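Local coordinates for diguanylate cyclase (Xanthomonas campestris pv. campestris, PDB 5H5O), which probably converts two GTP molecules into cyclic di-GMP, and binds cyclic GMP through the cyclic nucleotide-binding domain contained in this fragment, at residues Val35-Met39 with Gly67-Leu71; Arg19-Ala25 with Val86-Glu92; Glu9-Phe14 with Met108-Phe112. One frame throughout, in Å; residues are numbered along the deposited sequence.

From the N terminus the first helix, 8-17, uses its residues 9-14 to meet helix 106-121 only near the end of the fragment, so contact 3 closes the longest loop. Directly after that first helix comes strand 19-23, which joins strand 88-93 in contact 2 and closes a smaller loop within it. Innermost is contact 1, where the loop 35-39, which leads into strand 39-44, meets the cyclic GMP-binding residues 67-71. The three loops lie one within another and none cross. The contacts also touch: Met39 SE packs against Phe112 and Phe14, Ile91 against the backbone carbonyls of Leu11 and Phe14, and Gln38 beside Glu92. Together they tie the two helices, the beta-roll and the nucleotide pocket.

Contact 1: Val35-Met39 with Gly67-Leu71; sequences VGTQM and GELGL. With PCG (cyclic guanosine monophosphate), chain C.
Met39 and Leu71 bring the loop 35-39, which leads into strand 39-44, against Gly67-Leu71, the glycine-rich start of the phosphate-binding cassette that marks cyclic nucleotide-binding domains. Leu71 extends its two methyls in different directions: CD2 lies 3.7 Å from Met39 CG and equally near the selenium of this selenomethionine, while CD1 approaches Thr37 O at 3.2 Å. The backbone sets Met39 CB against the Gly67-Glu68 peptide; CG, between the backbone N and the carbonyl carbon (chi1 64°), then leads SE past Glu68 CB toward Phe112.

No hydrogen bond joins the segments. Instead, Thr37 CA points its hydrogen almost straight at Gly70 O (3.4 Å, 173° at H), and Leu71 CA makes a similar contact with Thr37 O. Gly36 O sits just 2.9 Å from Gly70 O, an approach of two acceptors that shows how closely the backbones pass. Further out, Arg78, itself a cyclic GMP ligand, donates to Gln38 O and weakly to Gly67 O, linking both segments to the nucleotide.

Gly67 is the N-cap of helix 68-72, and Leu71 N bonds back to its O. Around the nucleotide, Gly70 N reaches phosphate oxygen O1A of cyclic GMP only weakly, and Leu69 CB packs near O3'. The ribose hydroxyl is held more firmly. Glu68 bends at chi2 (-70°) to bring its carboxylate back to the ribose; OE2 is salt-bridged to Arg119, which probably helps to position the group, and O2' of cyclic GMP accepts from Gly67 N at 2.7 Å while donating to Glu68 OE1 at 2.5 Å.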
loop_
_atom_site.group_PDB
_atom_site.type_symbol
_atom_site.label_atom_id
_atom_site.label_comp_id
_atom_site.label_asym_id
_atom_site.label_seq_id
_atom_site.Cartn_x
_atom_site.Cartn_y
_atom_site.Cartn_z
ATOM N N VAL A 35 3.560 -10.013 16.936
ATOM C CA VAL A 35 2.577 -8.959 16.816
ATOM C C VAL A 35 3.361 -7.657 16.837
ATOM O O VAL A 35 4.424 -7.581 17.445
ATOM C CB VAL A 35 1.587 -9.015 18.009
ATOM C CG1 VAL A 35 2.343 -9.017 19.324
ATOM C CG2 VAL A 35 0.607 -7.856 17.975
ATOM N N GLY A 36 2.870 -6.629 16.163
ATOM C CA GLY A 36 3.556 -5.348 16.214
ATOM C C GLY A 36 2.736 -4.284 15.528
ATOM O O GLY A 36 2.380 -4.440 14.368
ATOM N N THR A 37 2.437 -3.201 16.237
ATOM C CA THR A 37 1.541 -2.191 15.702
ATOM C C THR A 37 2.226 -0.834 15.532
ATOM O O THR A 37 1.569 0.165 15.271
ATOM C CB THR A 37 0.318 -2.022 16.605
ATOM O OG1 THR A 37 0.765 -1.677 17.921
ATOM C CG2 THR A 37 -0.472 -3.329 16.666
ATOM N N GLN A 38 3.543 -0.790 15.672
ATOM C CA GLN A 38 4.234 0.471 15.437
ATOM C C GLN A 38 5.199 0.318 14.287
ATOM O O GLN A 38 5.663 -0.785 14.011
ATOM C CB GLN A 38 4.986 0.935 16.685
ATOM C CG GLN A 38 5.966 -0.066 17.162
ATOM C CD GLN A 38 5.464 -0.837 18.344
ATOM O OE1 GLN A 38 4.843 -1.892 18.194
ATOM N NE2 GLN A 38 5.737 -0.323 19.541
HETATM N N MSE A 39 5.478 1.425 13.599
HETATM C CA MSE A 39 6.514 1.437 12.581
HETATM C C MSE A 39 7.690 2.233 13.106
HETATM O O MSE A 39 7.591 2.905 14.141
HETATM C CB MSE A 39 6.030 2.081 11.290
HETATM C CG MSE A 39 5.674 3.546 11.435
HETATM SE SE MSE A 39 5.408 4.337 9.687
HETATM C CE MSE A 39 7.256 4.487 9.094
ATOM N N GLY A 67 8.325 -1.465 9.148
ATOM C CA GLY A 67 7.314 -1.787 10.133
ATOM C C GLY A 67 5.951 -1.178 9.865
ATOM O O GLY A 67 5.037 -1.335 10.682
ATOM N N GLU A 68 5.806 -0.496 8.726
ATOM C CA GLU A 68 4.526 0.146 8.388
ATOM C C GLU A 68 3.406 -0.882 8.181
ATOM O O GLU A 68 2.248 -0.579 8.437
ATOM C CB GLU A 68 4.659 1.116 7.194
ATOM C CG GLU A 68 4.670 0.483 5.782
ATOM C CD GLU A 68 5.929 -0.322 5.470
ATOM O OE1 GLU A 68 6.839 -0.383 6.322
ATOM O OE2 GLU A 68 6.012 -0.885 4.359
ATOM N N LEU A 69 3.761 -2.096 7.755
ATOM C CA LEU A 69 2.789 -3.193 7.646
ATOM C C LEU A 69 2.165 -3.531 8.997
ATOM O O LEU A 69 0.944 -3.691 9.108
ATOM C CB LEU A 69 3.433 -4.459 7.062
ATOM C CG LEU A 69 4.078 -4.353 5.677
ATOM C CD1 LEU A 69 4.606 -5.716 5.224
ATOM C CD2 LEU A 69 3.100 -3.779 4.649
ATOM N N GLY A 70 3.014 -3.648 10.018
ATOM C CA GLY A 70 2.549 -3.890 11.369
ATOM C C GLY A 70 1.654 -2.761 11.841
ATOM O O GLY A 70 0.663 -2.964 12.541
ATOM N N LEU A 71 2.000 -1.554 11.433
ATOM C CA LEU A 71 1.239 -0.378 11.807
ATOM C C LEU A 71 -0.150 -0.363 11.146
ATOM O O LEU A 71 -1.143 -0.054 11.793
ATOM C CB LEU A 71 2.017 0.865 11.406
ATOM C CG LEU A 71 1.361 2.219 11.698
ATOM C CD1 LEU A 71 1.430 2.549 13.180
ATOM C CD2 LEU A 71 2.010 3.316 10.866
HETATM P PA PCG C . 6.804 -5.474 9.221
HETATM O O1A PCG C . 6.216 -4.637 10.307
HETATM O O2A PCG C . 6.292 -6.692 8.518
HETATM O "O5'" PCG C . 7.963 -5.646 9.799
HETATM C "C5'" PCG C . 8.995 -6.188 8.970
HETATM C "C4'" PCG C . 9.180 -5.133 7.913
HETATM O "O4'" PCG C . 10.097 -5.299 6.861
HETATM C "C3'" PCG C . 7.888 -4.800 7.232
HETATM O "O3'" PCG C . 6.909 -4.413 8.233
HETATM C "C2'" PCG C . 8.374 -3.779 6.242
HETATM O "O2'" PCG C . 8.343 -2.413 6.664
HETATM C "C1'" PCG C . 9.838 -4.188 6.011
HETATM N N9 PCG C . 10.379 -4.807 4.755
HETATM C C8 PCG C . 11.503 -4.420 4.141
HETATM N N7 PCG C . 11.741 -5.148 3.035
HETATM C C5 PCG C . 10.764 -6.028 2.914
HETATM C C6 PCG C . 10.405 -7.104 1.954
HETATM O O6 PCG C . 11.137 -7.319 0.982
HETATM N N1 PCG C . 9.270 -7.827 2.167
HETATM C C2 PCG C . 8.461 -7.599 3.229
HETATM N N2 PCG C . 7.351 -8.350 3.386
HETATM N N3 PCG C . 8.733 -6.615 4.165
HETATM C C4 PCG C . 9.847 -5.820 4.050
#

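Contact 2: Arg19-Ala25 with Val86-Glu92; sequences RMREIAA and VDSRLIE
An antiparallel ladder in the beta-roll of the cyclic nucleotide-binding domain pairs strand 19-23 with strand 88-93. Arg19-Glu92, Arg21-Leu90 and Ile23-Ser88 are hydrogen-bonded pairs, each closed by two backbone bonds such as Glu92 N to Arg19 O at 2.7 Å; Met20-Ile91 and Glu22-Arg89 are the non-hydrogen-bonded pairs between them. Past the ladder, Asp87 OD1 accepts Ala25 N at 2.9 Å on its anti side, prolonging the pairing with a side chain.

A two-pronged salt bridge runs diagonally, from Arg21 to Glu92. The guanidinium grips the carboxylate side-on: NE reaches OE1 and NH2 reaches OE2, both at 2.9 Å, the NH2 bond nearly straight at 171°. The two flat groups are turned 37° against each other, and both oxygens are met from above the carboxylate plane. Bends at chi2 and chi3 fold the arginine over to its partner. Arg21 NH1 also lies 3.4 Å above the centre of the Arg19 guanidinium, whose NE and NH2 both hold Met20 O; the nearby Glu92 charge may ease this stacking of like groups.

On the face of Met20, Glu22, Arg89 and Ile91, Met20 SE packs on Ile91 CG1 at 3.7 Å, and Glu22 lies alongside Arg89 in a long salt bridge.

Strand 19-23 is outermost in its sheet within this chain, and strand 88-93 bonds onward to strand 39-44, where Val43 meets Met20 and Ile91. On the other face Ile23 and Leu90 converge on Leu29 of strand 28-30, while Ser88 OG bonds Gln46 N.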
loop_
_atom_site.group_PDB
_atom_site.type_symbol
_atom_site.label_atom_id
_atom_site.label_comp_id
_atom_site.label_asym_id
_atom_site.label_seq_id
_atom_site.Cartn_x
_atom_site.Cartn_y
_atom_site.Cartn_z
ATOM N N ARG A 19 7.882 9.223 18.918
ATOM C CA ARG A 19 8.900 9.440 19.934
ATOM C C ARG A 19 10.224 8.817 19.522
ATOM O O ARG A 19 10.311 8.127 18.510
ATOM C CB ARG A 19 8.452 8.886 21.276
ATOM C CG ARG A 19 8.001 7.453 21.215
ATOM C CD ARG A 19 8.214 6.824 22.548
ATOM N NE ARG A 19 9.579 7.086 22.994
ATOM C CZ ARG A 19 9.961 7.124 24.266
ATOM N NH1 ARG A 19 9.076 6.911 25.234
ATOM N NH2 ARG A 19 11.228 7.370 24.563
HETATM N N MSE A 20 11.260 9.066 20.306
HETATM C CA MSE A 20 12.597 8.589 19.952
HETATM C C MSE A 20 12.927 7.365 20.775
HETATM O O MSE A 20 12.451 7.202 21.901
HETATM C CB MSE A 20 13.659 9.679 20.188
HETATM C CG MSE A 20 13.360 11.001 19.482
HETATM SE SE MSE A 20 13.048 10.779 17.564
HETATM C CE MSE A 20 14.776 10.039 17.111
ATOM N N ARG A 21 13.774 6.520 20.219
ATOM C CA ARG A 21 14.097 5.253 20.842
ATOM C C ARG A 21 15.562 4.962 20.556
ATOM O O ARG A 21 16.003 5.003 19.404
ATOM C CB ARG A 21 13.187 4.159 20.265
ATOM C CG ARG A 21 12.887 3.000 21.198
ATOM C CD ARG A 21 12.229 3.449 22.498
ATOM N NE ARG A 21 10.765 3.448 22.482
ATOM C CZ ARG A 21 10.020 3.606 23.578
ATOM N NH1 ARG A 21 10.608 3.766 24.758
ATOM N NH2 ARG A 21 8.696 3.603 23.514
ATOM N N GLU A 22 16.324 4.695 21.606
ATOM C CA GLU A 22 17.717 4.313 21.435
ATOM C C GLU A 22 17.803 2.815 21.491
ATOM O O GLU A 22 17.082 2.175 22.249
ATOM C CB GLU A 22 18.587 4.924 22.535
ATOM C CG GLU A 22 18.767 6.419 22.389
ATOM C CD GLU A 22 19.389 7.060 23.608
ATOM O OE1 GLU A 22 20.006 6.333 24.416
ATOM O OE2 GLU A 22 19.252 8.295 23.756
ATOM N N ILE A 23 18.662 2.237 20.672
ATOM C CA ILE A 23 18.822 0.807 20.735
ATOM C C ILE A 23 20.284 0.430 20.558
ATOM O O ILE A 23 20.962 0.904 19.645
ATOM C CB ILE A 23 17.838 0.061 19.777
ATOM C CG1 ILE A 23 18.057 -1.448 19.857
ATOM C CG2 ILE A 23 17.907 0.590 18.338
ATOM C CD1 ILE A 23 17.386 -2.206 18.729
ATOM N N ALA A 24 20.786 -0.383 21.477
ATOM C CA ALA A 24 22.210 -0.710 21.481
ATOM C C ALA A 24 22.571 -1.694 20.375
ATOM O O ALA A 24 21.725 -2.472 19.917
ATOM C CB ALA A 24 22.641 -1.253 22.860
ATOM N N ALA A 25 23.832 -1.643 19.955
ATOM C CA ALA A 25 24.410 -2.619 19.042
ATOM C C ALA A 25 24.112 -4.045 19.498
ATOM O O ALA A 25 24.348 -4.397 20.650
ATOM C CB ALA A 25 25.908 -2.406 18.947
ATOM N N VAL A 86 24.592 -1.648 14.865
ATOM C CA VAL A 86 25.440 -0.785 15.665
ATOM C C VAL A 86 24.483 0.009 16.527
ATOM O O VAL A 86 23.271 -0.119 16.357
ATOM C CB VAL A 86 26.235 0.158 14.769
ATOM C CG1 VAL A 86 27.247 -0.642 13.922
ATOM C CG2 VAL A 86 25.292 0.966 13.868
ATOM N N ASP A 87 25.004 0.796 17.464
ATOM C CA ASP A 87 24.155 1.655 18.282
ATOM C C ASP A 87 23.301 2.491 17.336
ATOM O O ASP A 87 23.813 3.123 16.422
ATOM C CB ASP A 87 24.997 2.583 19.171
ATOM C CG ASP A 87 25.578 1.880 20.401
ATOM O OD1 ASP A 87 25.498 0.635 20.524
ATOM O OD2 ASP A 87 26.124 2.599 21.262
ATOM N N SER A 88 21.996 2.494 17.543
ATOM C CA SER A 88 21.120 3.153 16.591
ATOM C C SER A 88 20.090 4.009 17.293
ATOM O O SER A 88 19.794 3.810 18.470
ATOM C CB SER A 88 20.418 2.107 15.716
ATOM O OG SER A 88 21.337 1.515 14.828
ATOM N N ARG A 89 19.534 4.967 16.567
ATOM C CA ARG A 89 18.433 5.750 17.110
ATOM C C ARG A 89 17.317 5.728 16.089
ATOM O O ARG A 89 17.571 5.793 14.883
ATOM C CB ARG A 89 18.851 7.192 17.395
ATOM C CG ARG A 89 19.808 7.372 18.549
ATOM C CD ARG A 89 20.236 8.820 18.614
ATOM N NE ARG A 89 20.653 9.204 19.949
ATOM C CZ ARG A 89 21.177 10.386 20.251
ATOM N NH1 ARG A 89 21.343 11.291 19.297
ATOM N NH2 ARG A 89 21.538 10.652 21.500
ATOM N N LEU A 90 16.086 5.650 16.587
ATOM C CA LEU A 90 14.913 5.452 15.754
ATOM C C LEU A 90 13.817 6.421 16.126
ATOM O O LEU A 90 13.685 6.803 17.292
ATOM C CB LEU A 90 14.369 4.039 15.953
ATOM C CG LEU A 90 15.298 2.832 15.815
ATOM C CD1 LEU A 90 14.544 1.549 16.096
ATOM C CD2 LEU A 90 15.891 2.770 14.433
ATOM N N ILE A 91 13.022 6.813 15.135
ATOM C CA ILE A 91 11.697 7.360 15.423
ATOM C C ILE A 91 10.731 6.187 15.549
ATOM O O ILE A 91 10.647 5.334 14.659
ATOM C CB ILE A 91 11.194 8.284 14.307
ATOM C CG1 ILE A 91 12.091 9.526 14.199
ATOM C CG2 ILE A 91 9.713 8.675 14.546
ATOM C CD1 ILE A 91 12.037 10.156 12.821
ATOM N N GLU A 92 10.025 6.128 16.669
ATOM C CA GLU A 92 9.000 5.118 16.876
ATOM C C GLU A 92 7.617 5.763 16.778
ATOM O O GLU A 92 7.295 6.682 17.530
ATOM C CB GLU A 92 9.197 4.454 18.227
ATOM C CG GLU A 92 8.149 3.427 18.616
ATOM C CD GLU A 92 8.421 2.842 19.994
ATOM O OE1 GLU A 92 9.472 2.198 20.181
ATOM O OE2 GLU A 92 7.584 3.037 20.891
#

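Contact 3: Glu9-Phe14 with Met108-Phe112; sequences EELAFF and MVAHF
Phe14 turns its ring edge toward one face of Phe112, an edge-to-face pair with centroids 5.2 Å apart and planes at 60°; Phe14 CZ stands 4.0 Å above the Phe112 ring, over its centre. At the edge of Phe112, near its plane, lies Glu10 OE2, which also faces an edge of the His111 ring. The Glu10 carboxylate is nearly perpendicular to the Phe112 ring, its OE2 3.4 Å from Phe112 CB. Phe13 meets Met108 obliquely, the selenium of this selenomethionine 4.9 Å from the ring centroid in a Met-aromatic contact.

Here helix 8-17 crosses helix 106-121, the local axes 11.3 Å apart at an angle of 119°, beside the beta-roll. Met108 is the knob, seated in a hole of Glu9, Glu10, Phe13 and Phe14. Its chain is extended until chi3 (74°) turns CE to lie 3.6 Å from Phe13 CB and close to Phe14 CE2, while SE rests on Glu9 CG.

A water donates to both Glu10 OE2 (2.6 Å) and Met108 O, bridging the helices, and contacts His111 ND1 weakly. Glu10 OE2 is also salt-bridged to Arg115, and Phe65 adds another edge-to-face partner for Phe112.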
loop_
_atom_site.group_PDB
_atom_site.type_symbol
_atom_site.label_atom_id
_atom_site.label_comp_id
_atom_site.label_asym_id
_atom_site.label_seq_id
_atom_site.Cartn_x
_atom_site.Cartn_y
_atom_site.Cartn_z
ATOM N N GLU A 9 9.970 16.789 5.451
ATOM C CA GLU A 9 8.694 17.020 6.112
ATOM C C GLU A 9 8.231 15.809 6.938
ATOM O O GLU A 9 7.864 15.936 8.107
ATOM C CB GLU A 9 7.649 17.328 5.044
ATOM C CG GLU A 9 6.265 17.503 5.578
ATOM C CD GLU A 9 5.277 17.804 4.458
ATOM O OE1 GLU A 9 5.350 17.140 3.392
ATOM O OE2 GLU A 9 4.457 18.722 4.651
ATOM N N GLU A 10 8.238 14.637 6.316
ATOM C CA GLU A 10 7.907 13.407 7.035
ATOM C C GLU A 10 8.792 13.186 8.270
ATOM O O GLU A 10 8.296 12.872 9.362
ATOM C CB GLU A 10 7.988 12.204 6.092
ATOM C CG GLU A 10 6.894 12.178 5.028
ATOM C CD GLU A 10 7.152 11.133 3.947
ATOM O OE1 GLU A 10 8.224 10.485 3.964
ATOM O OE2 GLU A 10 6.275 10.953 3.079
ATOM N N LEU A 11 10.100 13.357 8.092
ATOM C CA LEU A 11 11.041 13.112 9.172
ATOM C C LEU A 11 10.662 13.983 10.348
ATOM O O LEU A 11 10.519 13.478 11.451
ATOM C CB LEU A 11 12.481 13.411 8.736
ATOM C CG LEU A 11 13.551 12.320 8.795
ATOM C CD1 LEU A 11 12.948 10.916 8.727
ATOM C CD2 LEU A 11 14.609 12.539 7.678
ATOM N N ALA A 12 10.471 15.279 10.100
ATOM C CA ALA A 12 10.139 16.218 11.164
ATOM C C ALA A 12 8.788 15.901 11.812
ATOM O O ALA A 12 8.679 15.860 13.045
ATOM C CB ALA A 12 10.148 17.667 10.655
ATOM N N PHE A 13 7.762 15.686 10.987
ATOM C CA PHE A 13 6.424 15.447 11.528
ATOM C C PHE A 13 6.245 14.088 12.204
ATOM O O PHE A 13 5.579 14.004 13.238
ATOM C CB PHE A 13 5.321 15.714 10.492
ATOM C CG PHE A 13 4.988 17.171 10.349
ATOM C CD1 PHE A 13 4.280 17.834 11.345
ATOM C CD2 PHE A 13 5.416 17.891 9.243
ATOM C CE1 PHE A 13 3.979 19.195 11.234
ATOM C CE2 PHE A 13 5.117 19.254 9.113
ATOM C CZ PHE A 13 4.393 19.910 10.115
ATOM N N PHE A 14 6.806 13.035 11.610
ATOM C CA PHE A 14 6.773 11.719 12.235
ATOM C C PHE A 14 7.543 11.760 13.552
ATOM O O PHE A 14 7.133 11.135 14.530
ATOM C CB PHE A 14 7.377 10.652 11.317
ATOM C CG PHE A 14 6.416 10.139 10.259
ATOM C CD1 PHE A 14 6.020 8.811 10.254
ATOM C CD2 PHE A 14 5.895 10.995 9.296
ATOM C CE1 PHE A 14 5.124 8.331 9.288
ATOM C CE2 PHE A 14 5.016 10.527 8.331
ATOM C CZ PHE A 14 4.637 9.179 8.327
HETATM N N MSE A 108 -0.122 14.797 3.729
HETATM C CA MSE A 108 1.227 14.280 3.907
HETATM C C MSE A 108 1.200 12.775 4.022
HETATM O O MSE A 108 2.016 12.096 3.394
HETATM C CB MSE A 108 1.915 14.858 5.142
HETATM C CG MSE A 108 3.333 14.323 5.294
HETATM SE SE MSE A 108 4.167 14.974 6.891
HETATM C CE MSE A 108 3.234 13.894 8.204
ATOM N N VAL A 109 0.242 12.263 4.800
ATOM C CA VAL A 109 0.076 10.824 5.004
ATOM C C VAL A 109 -0.267 10.081 3.703
ATOM O O VAL A 109 0.255 8.995 3.442
ATOM C CB VAL A 109 -1.001 10.535 6.083
ATOM C CG1 VAL A 109 -1.309 9.048 6.186
ATOM C CG2 VAL A 109 -0.551 11.072 7.422
ATOM N N ALA A 110 -1.133 10.669 2.883
ATOM C CA ALA A 110 -1.521 10.019 1.629
ATOM C C ALA A 110 -0.307 9.847 0.738
ATOM O O ALA A 110 -0.113 8.804 0.108
ATOM C CB ALA A 110 -2.616 10.822 0.905
ATOM N N HIS A 111 0.520 10.888 0.685
ATOM C CA HIS A 111 1.735 10.832 -0.112
ATOM C C HIS A 111 2.667 9.744 0.432
ATOM O O HIS A 111 3.257 8.945 -0.330
ATOM C CB HIS A 111 2.408 12.205 -0.128
ATOM C CG HIS A 111 3.512 12.323 -1.129
ATOM N ND1 HIS A 111 4.846 12.279 -0.777
ATOM C CD2 HIS A 111 3.484 12.487 -2.473
ATOM C CE1 HIS A 111 5.590 12.406 -1.860
ATOM N NE2 HIS A 111 4.789 12.535 -2.904
ATOM N N PHE A 112 2.775 9.684 1.755
ATOM C CA PHE A 112 3.575 8.634 2.367
ATOM C C PHE A 112 3.001 7.248 2.062
ATOM O O PHE A 112 3.750 6.324 1.747
ATOM C CB PHE A 112 3.699 8.829 3.882
ATOM C CG PHE A 112 4.185 7.603 4.599
ATOM C CD1 PHE A 112 5.539 7.260 4.581
ATOM C CD2 PHE A 112 3.298 6.782 5.281
ATOM C CE1 PHE A 112 5.997 6.121 5.228
ATOM C CE2 PHE A 112 3.747 5.639 5.929
ATOM C CZ PHE A 112 5.100 5.305 5.901
HETATM O O HOH W 1 4.492 12.686 2.486
#